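Local structure of nitrite oxidoreductase subunit A (Kuenenia stuttgartiensis, 7B04) at residues S268-P278 with A1089-V1097. The protein is the NarG-like subunit A of nitrite oxidoreductase, a molybdopterin oxidoreductase that holds molybdenum, two MD1 groups and an iron-sulfur cluster. Sequence-based numbering, arbitrary orientation.
Sequences SNYTWHGDQAP and ADNHCINTV. With MO (molybdenum atom), chain C; MD1 (phosphoric acid 4-(2-amino-4-oxo-3,4,5,6,-tetrahydro-pteridin-6-yl)-2-hydroxy-3,4-dimercapto-but-3-en-yl ester guanylate ester), chain D.
The Tyr270 ring meets Asp1090 O at its edge, in plane, while the backbone N of Gln276 lies over the centre of one face. Thr1096 CG2 reaches Trp272 CE3 at an oblique angle. The His273 ring has MD1 C10 on one face and Asn269 O on the opposite face, with Asp275 OD2 at its edge. Segment 268-278 is a metal-binding loop of a molybdopterin oxidoreductase, with a type I beta turn from Thr271 to Gly274. Asp275 chelates the molybdenum through both carboxylate oxygens, OD1 and OD2, each at 2.1 Å. S12 and S13 of MD1 share the metal. The late loop 1089-1097 packs against this loop on the side away from the metal, and the contact is fully buried.

Asp1090 OD1 accepts two backbone N-H groups. Asn269 N comes in at 2.9 Å on the syn lone pair of OD1. Tyr270 N meets the same oxygen from above the carboxylate plane, 72° out of it. The other oxygen, OD2, takes a bond from a water that also accepts from Asn269 ND2. The carboxylate is thus held at both oxygens. Asn269 OD1 in turn bonds Arg225.

Thr271 carries the middle of the contact. With chi1 at 62°, its OG1 sits between the backbone N and C and is hydrogen-bonded to Glu613, leaving CG2 to pack on Asp1090 CA and Cys1093 SG. Pro278 CG rests 3.8 Å from Asn1095 CB, the two side chains crossing at about a right angle. Gln276 N makes a weak bond to Asn1095 OD1 at 3.2 Å.

At the turn itself, Thr1096 grips two successive carbonyls. Its N makes a weak bond to Thr271 O. Lys661 also bonds Thr1096 OG1. That hydroxyl donates to Trp272 O at 2.7 Å, from 48° above the carbonyl plane.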
loop_
_atom_site.group_PDB
_atom_site.type_symbol
_atom_site.label_atom_id
_atom_site.label_comp_id
_atom_site.label_asym_id
_atom_site.label_seq_id
_atom_site.Cartn_x
_atom_site.Cartn_y
_atom_site.Cartn_z
ATOM N N SER B 268 -24.711 7.883 -7.464
ATOM C CA SER B 268 -24.429 7.086 -6.286
ATOM C C SER B 268 -22.936 6.769 -6.200
ATOM O O SER B 268 -22.187 6.866 -7.181
ATOM C CB SER B 268 -25.249 5.790 -6.319
ATOM O OG SER B 268 -24.994 5.067 -7.514
ATOM N N ASN B 269 -22.508 6.378 -5.003
ATOM C CA ASN B 269 -21.113 6.037 -4.750
ATOM C C ASN B 269 -20.925 4.615 -4.248
ATOM O O ASN B 269 -20.133 3.859 -4.822
ATOM C CB ASN B 269 -20.509 7.028 -3.739
ATOM C CG ASN B 269 -20.363 8.419 -4.310
ATOM O OD1 ASN B 269 -19.827 8.602 -5.398
ATOM N ND2 ASN B 269 -20.840 9.415 -3.570
ATOM N N TYR B 270 -21.648 4.231 -3.196
ATOM C CA TYR B 270 -21.404 2.955 -2.530
ATOM C C TYR B 270 -21.683 1.791 -3.470
ATOM O O TYR B 270 -20.848 0.895 -3.638
ATOM C CB TYR B 270 -22.275 2.875 -1.275
ATOM C CG TYR B 270 -21.948 1.761 -0.302
ATOM C CD1 TYR B 270 -20.636 1.428 -0.005
ATOM C CD2 TYR B 270 -22.961 1.080 0.360
ATOM C CE1 TYR B 270 -20.342 0.432 0.908
ATOM C CE2 TYR B 270 -22.676 0.083 1.272
ATOM C CZ TYR B 270 -21.365 -0.243 1.537
ATOM O OH TYR B 270 -21.077 -1.240 2.442
ATOM N N THR B 271 -22.872 1.772 -4.062
ATOM C CA THR B 271 -23.245 0.684 -4.955
ATOM C C THR B 271 -22.415 0.686 -6.235
ATOM O O THR B 271 -22.010 -0.380 -6.713
ATOM C CB THR B 271 -24.729 0.783 -5.259
ATOM O OG1 THR B 271 -25.003 2.027 -5.920
ATOM C CG2 THR B 271 -25.496 0.717 -3.960
ATOM N N TRP B 272 -22.187 1.866 -6.821
ATOM C CA TRP B 272 -21.414 1.957 -8.059
ATOM C C TRP B 272 -20.076 1.238 -7.946
ATOM O O TRP B 272 -19.622 0.595 -8.900
ATOM C CB TRP B 272 -21.201 3.423 -8.435
ATOM C CG TRP B 272 -20.083 3.637 -9.405
ATOM C CD1 TRP B 272 -18.972 4.405 -9.219
ATOM C CD2 TRP B 272 -19.965 3.071 -10.715
ATOM N NE1 TRP B 272 -18.170 4.356 -10.333
ATOM C CE2 TRP B 272 -18.758 3.544 -11.267
ATOM C CE3 TRP B 272 -20.764 2.214 -11.476
ATOM C CZ2 TRP B 272 -18.331 3.187 -12.542
ATOM C CZ3 TRP B 272 -20.339 1.862 -12.739
ATOM C CH2 TRP B 272 -19.134 2.348 -13.261
ATOM N N HIS B 273 -19.423 1.346 -6.795
ATOM C CA HIS B 273 -18.137 0.695 -6.594
ATOM C C HIS B 273 -18.263 -0.792 -6.275
ATOM O O HIS B 273 -17.238 -1.464 -6.127
ATOM C CB HIS B 273 -17.370 1.416 -5.481
ATOM C CG HIS B 273 -16.925 2.798 -5.851
ATOM N ND1 HIS B 273 -16.518 3.723 -4.915
ATOM C CD2 HIS B 273 -16.821 3.410 -7.055
ATOM C CE1 HIS B 273 -16.190 4.849 -5.524
ATOM N NE2 HIS B 273 -16.360 4.683 -6.823
ATOM N N GLY B 274 -19.477 -1.331 -6.195
ATOM C CA GLY B 274 -19.632 -2.716 -5.796
ATOM C C GLY B 274 -19.361 -2.970 -4.335
ATOM O O GLY B 274 -19.066 -4.106 -3.955
ATOM N N ASP B 275 -19.466 -1.936 -3.503
ATOM C CA ASP B 275 -19.064 -2.013 -2.108
ATOM C C ASP B 275 -20.185 -2.472 -1.174
ATOM O O ASP B 275 -19.892 -3.022 -0.105
ATOM C CB ASP B 275 -18.539 -0.648 -1.652
ATOM C CG ASP B 275 -17.193 -0.286 -2.270
ATOM O OD1 ASP B 275 -16.410 -1.194 -2.615
ATOM O OD2 ASP B 275 -16.919 0.926 -2.396
ATOM N N GLN B 276 -21.446 -2.255 -1.534
ATOM C CA GLN B 276 -22.585 -2.640 -0.662
ATOM C C GLN B 276 -22.712 -4.155 -0.621
ATOM O O GLN B 276 -22.409 -4.754 -1.619
ATOM C CB GLN B 276 -23.866 -2.014 -1.217
ATOM C CG GLN B 276 -25.158 -2.748 -0.891
ATOM C CD GLN B 276 -26.368 -1.918 -0.551
ATOM O OE1 GLN B 276 -26.602 -1.566 0.592
ATOM N NE2 GLN B 276 -27.192 -1.663 -1.544
ATOM N N ALA B 277 -23.072 -4.753 0.509
ATOM C CA ALA B 277 -23.375 -6.191 0.440
ATOM C C ALA B 277 -24.871 -6.291 0.123
ATOM O O ALA B 277 -25.659 -6.118 1.021
ATOM C CB ALA B 277 -23.051 -6.820 1.752
ATOM N N PRO B 278 -25.293 -6.701 -1.087
ATOM C CA PRO B 278 -26.709 -6.647 -1.491
ATOM C C PRO B 278 -27.644 -7.484 -0.634
ATOM O O PRO B 278 -28.843 -7.185 -0.583
ATOM C CB PRO B 278 -26.675 -7.169 -2.934
ATOM C CG PRO B 278 -25.231 -6.963 -3.355
ATOM C CD PRO B 278 -24.459 -7.299 -2.145
ATOM N N ALA B 1089 -30.466 5.257 -3.393
ATOM C CA ALA B 1089 -29.081 5.286 -3.853
ATOM C C ALA B 1089 -28.175 4.934 -2.682
ATOM O O ALA B 1089 -28.368 5.414 -1.559
ATOM C CB ALA B 1089 -28.715 6.635 -4.464
ATOM N N ASP B 1090 -27.221 4.039 -2.933
ATOM C CA ASP B 1090 -26.319 3.468 -1.939
ATOM C C ASP B 1090 -27.059 2.569 -0.955
ATOM O O ASP B 1090 -26.496 2.220 0.089
ATOM C CB ASP B 1090 -25.517 4.541 -1.199
ATOM C CG ASP B 1090 -24.815 5.513 -2.161
ATOM O OD1 ASP B 1090 -24.524 5.114 -3.310
ATOM O OD2 ASP B 1090 -24.519 6.660 -1.764
ATOM N N ASN B 1091 -28.316 2.203 -1.241
ATOM C CA ASN B 1091 -29.097 1.304 -0.391
ATOM C C ASN B 1091 -30.134 0.620 -1.269
ATOM O O ASN B 1091 -31.214 1.175 -1.478
ATOM C CB ASN B 1091 -29.775 2.075 0.720
ATOM C CG ASN B 1091 -30.260 1.187 1.833
ATOM O OD1 ASN B 1091 -29.728 0.102 2.060
ATOM N ND2 ASN B 1091 -31.272 1.653 2.551
ATOM N N HIS B 1092 -29.868 -0.627 -1.652
ATOM C CA HIS B 1092 -30.684 -1.405 -2.581
ATOM C C HIS B 1092 -30.777 -0.748 -3.962
ATOM O O HIS B 1092 -31.833 -0.268 -4.405
ATOM C CB HIS B 1092 -32.086 -1.630 -2.052
ATOM C CG HIS B 1092 -32.861 -2.605 -2.878
ATOM N ND1 HIS B 1092 -32.343 -3.834 -3.233
ATOM C CD2 HIS B 1092 -34.051 -2.497 -3.516
ATOM C CE1 HIS B 1092 -33.213 -4.469 -3.993
ATOM N NE2 HIS B 1092 -34.254 -3.679 -4.181
ATOM N N CYS B 1093 -29.640 -0.712 -4.641
ATOM C CA CYS B 1093 -29.592 -0.470 -6.073
ATOM C C CYS B 1093 -28.464 -1.334 -6.629
ATOM O O CYS B 1093 -27.922 -2.205 -5.932
ATOM C CB CYS B 1093 -29.483 1.036 -6.378
ATOM S SG CYS B 1093 -28.087 1.901 -5.687
ATOM N N ILE B 1094 -28.161 -1.140 -7.917
ATOM C CA ILE B 1094 -27.218 -2.018 -8.611
ATOM C C ILE B 1094 -25.864 -1.983 -7.926
ATOM O O ILE B 1094 -25.297 -0.911 -7.675
ATOM C CB ILE B 1094 -27.056 -1.628 -10.088
ATOM C CG1 ILE B 1094 -28.268 -2.028 -10.920
ATOM C CG2 ILE B 1094 -25.865 -2.331 -10.673
ATOM C CD1 ILE B 1094 -28.002 -1.946 -12.448
ATOM N N ASN B 1095 -25.331 -3.169 -7.638
ATOM C CA ASN B 1095 -24.028 -3.336 -7.004
ATOM C C ASN B 1095 -23.092 -3.942 -8.041
ATOM O O ASN B 1095 -23.184 -5.135 -8.350
ATOM C CB ASN B 1095 -24.135 -4.235 -5.782
ATOM C CG ASN B 1095 -23.202 -3.809 -4.674
ATOM O OD1 ASN B 1095 -23.386 -2.757 -4.061
ATOM N ND2 ASN B 1095 -22.180 -4.615 -4.419
ATOM N N THR B 1096 -22.220 -3.113 -8.605
ATOM C CA THR B 1096 -21.425 -3.526 -9.751
ATOM C C THR B 1096 -20.463 -4.648 -9.381
ATOM O O THR B 1096 -19.963 -4.734 -8.251
ATOM C CB THR B 1096 -20.643 -2.355 -10.311
ATOM O OG1 THR B 1096 -19.594 -2.015 -9.398
ATOM C CG2 THR B 1096 -21.573 -1.175 -10.552
ATOM N N VAL B 1097 -20.209 -5.516 -10.357
ATOM C CA VAL B 1097 -19.373 -6.697 -10.155
ATOM C C VAL B 1097 -18.274 -6.765 -11.208
ATOM O O VAL B 1097 -18.538 -7.149 -12.358
ATOM C CB VAL B 1097 -20.242 -7.962 -10.186
ATOM C CG1 VAL B 1097 -20.986 -8.066 -8.895
ATOM C CG2 VAL B 1097 -21.225 -7.931 -11.385
HETATM MO MO MO C . -14.879 0.307 -2.562
HETATM P PB MD1 D . -12.614 6.180 -6.776
HETATM O O3B MD1 D . -11.026 6.023 -6.378
HETATM O O1B MD1 D . -12.693 6.662 -8.203
HETATM O O2B MD1 D . -13.250 7.206 -5.869
HETATM O O3A MD1 D . -13.452 4.762 -6.629
HETATM C C10 MD1 D . -12.994 3.711 -5.829
HETATM C C11 MD1 D . -13.321 2.358 -6.526
HETATM O O11 MD1 D . -12.024 1.855 -7.330
HETATM C C12 MD1 D . -13.764 1.457 -5.647
HETATM S S12 MD1 D . -13.753 1.879 -3.880
HETATM C C13 MD1 D . -14.317 0.042 -5.985
HETATM S S13 MD1 D . -14.824 -0.913 -4.524
HETATM C C14 MD1 D . -14.467 -0.617 -7.275
HETATM N N15 MD1 D . -13.348 -1.762 -7.288
HETATM C C16 MD1 D . -13.045 -2.322 -8.547
HETATM C C15 MD1 D . -12.228 -3.564 -8.601
HETATM O O14 MD1 D . -11.859 -4.068 -7.594
HETATM N N17 MD1 D . -11.882 -4.172 -9.913
HETATM C C17 MD1 D . -12.359 -3.511 -11.223
HETATM N N16 MD1 D . -12.024 -4.108 -12.502
HETATM N N18 MD1 D . -13.190 -2.253 -11.182
HETATM C C20 MD1 D . -13.541 -1.648 -9.924
HETATM N N8 MD1 D . -14.309 -0.473 -9.943
HETATM C C7 MD1 D . -14.589 0.211 -8.526
HETATM P PA MD1 D . -9.990 7.303 -6.262
HETATM O O1A MD1 D . -8.876 6.991 -5.293
HETATM O O2A MD1 D . -9.417 7.545 -7.627
HETATM O "O5'" MD1 D . -10.722 8.711 -5.828
HETATM C "C5'" MD1 D . -9.867 9.768 -5.489
HETATM C "C4'" MD1 D . -9.677 10.740 -6.705
HETATM O "O4'" MD1 D . -9.932 12.204 -6.243
HETATM C "C1'" MD1 D . -8.517 12.841 -6.094
HETATM N N9 MD1 D . -8.378 13.540 -4.786
HETATM C C4 MD1 D . -9.102 14.624 -4.564
HETATM N N3 MD1 D . -10.096 15.329 -5.413
HETATM C C2 MD1 D . -10.757 16.523 -4.904
HETATM N N2 MD1 D . -11.724 17.203 -5.735
HETATM N N1 MD1 D . -10.460 17.029 -3.588
HETATM C C6 MD1 D . -9.503 16.345 -2.778
HETATM O O6 MD1 D . -9.254 16.756 -1.696
HETATM C C5 MD1 D . -8.808 15.087 -3.318
HETATM N N7 MD1 D . -7.899 14.273 -2.793
HETATM C C8 MD1 D . -7.623 13.307 -3.697
HETATM C "C2'" MD1 D . -7.689 11.878 -6.192
HETATM O "O2'" MD1 D . -6.474 12.327 -6.863
HETATM C "C3'" MD1 D . -8.462 10.731 -7.103
HETATM O "O3'" MD1 D . -8.378 11.102 -8.511
HETATM O O HOH W 1 -22.642 8.579 -1.800
#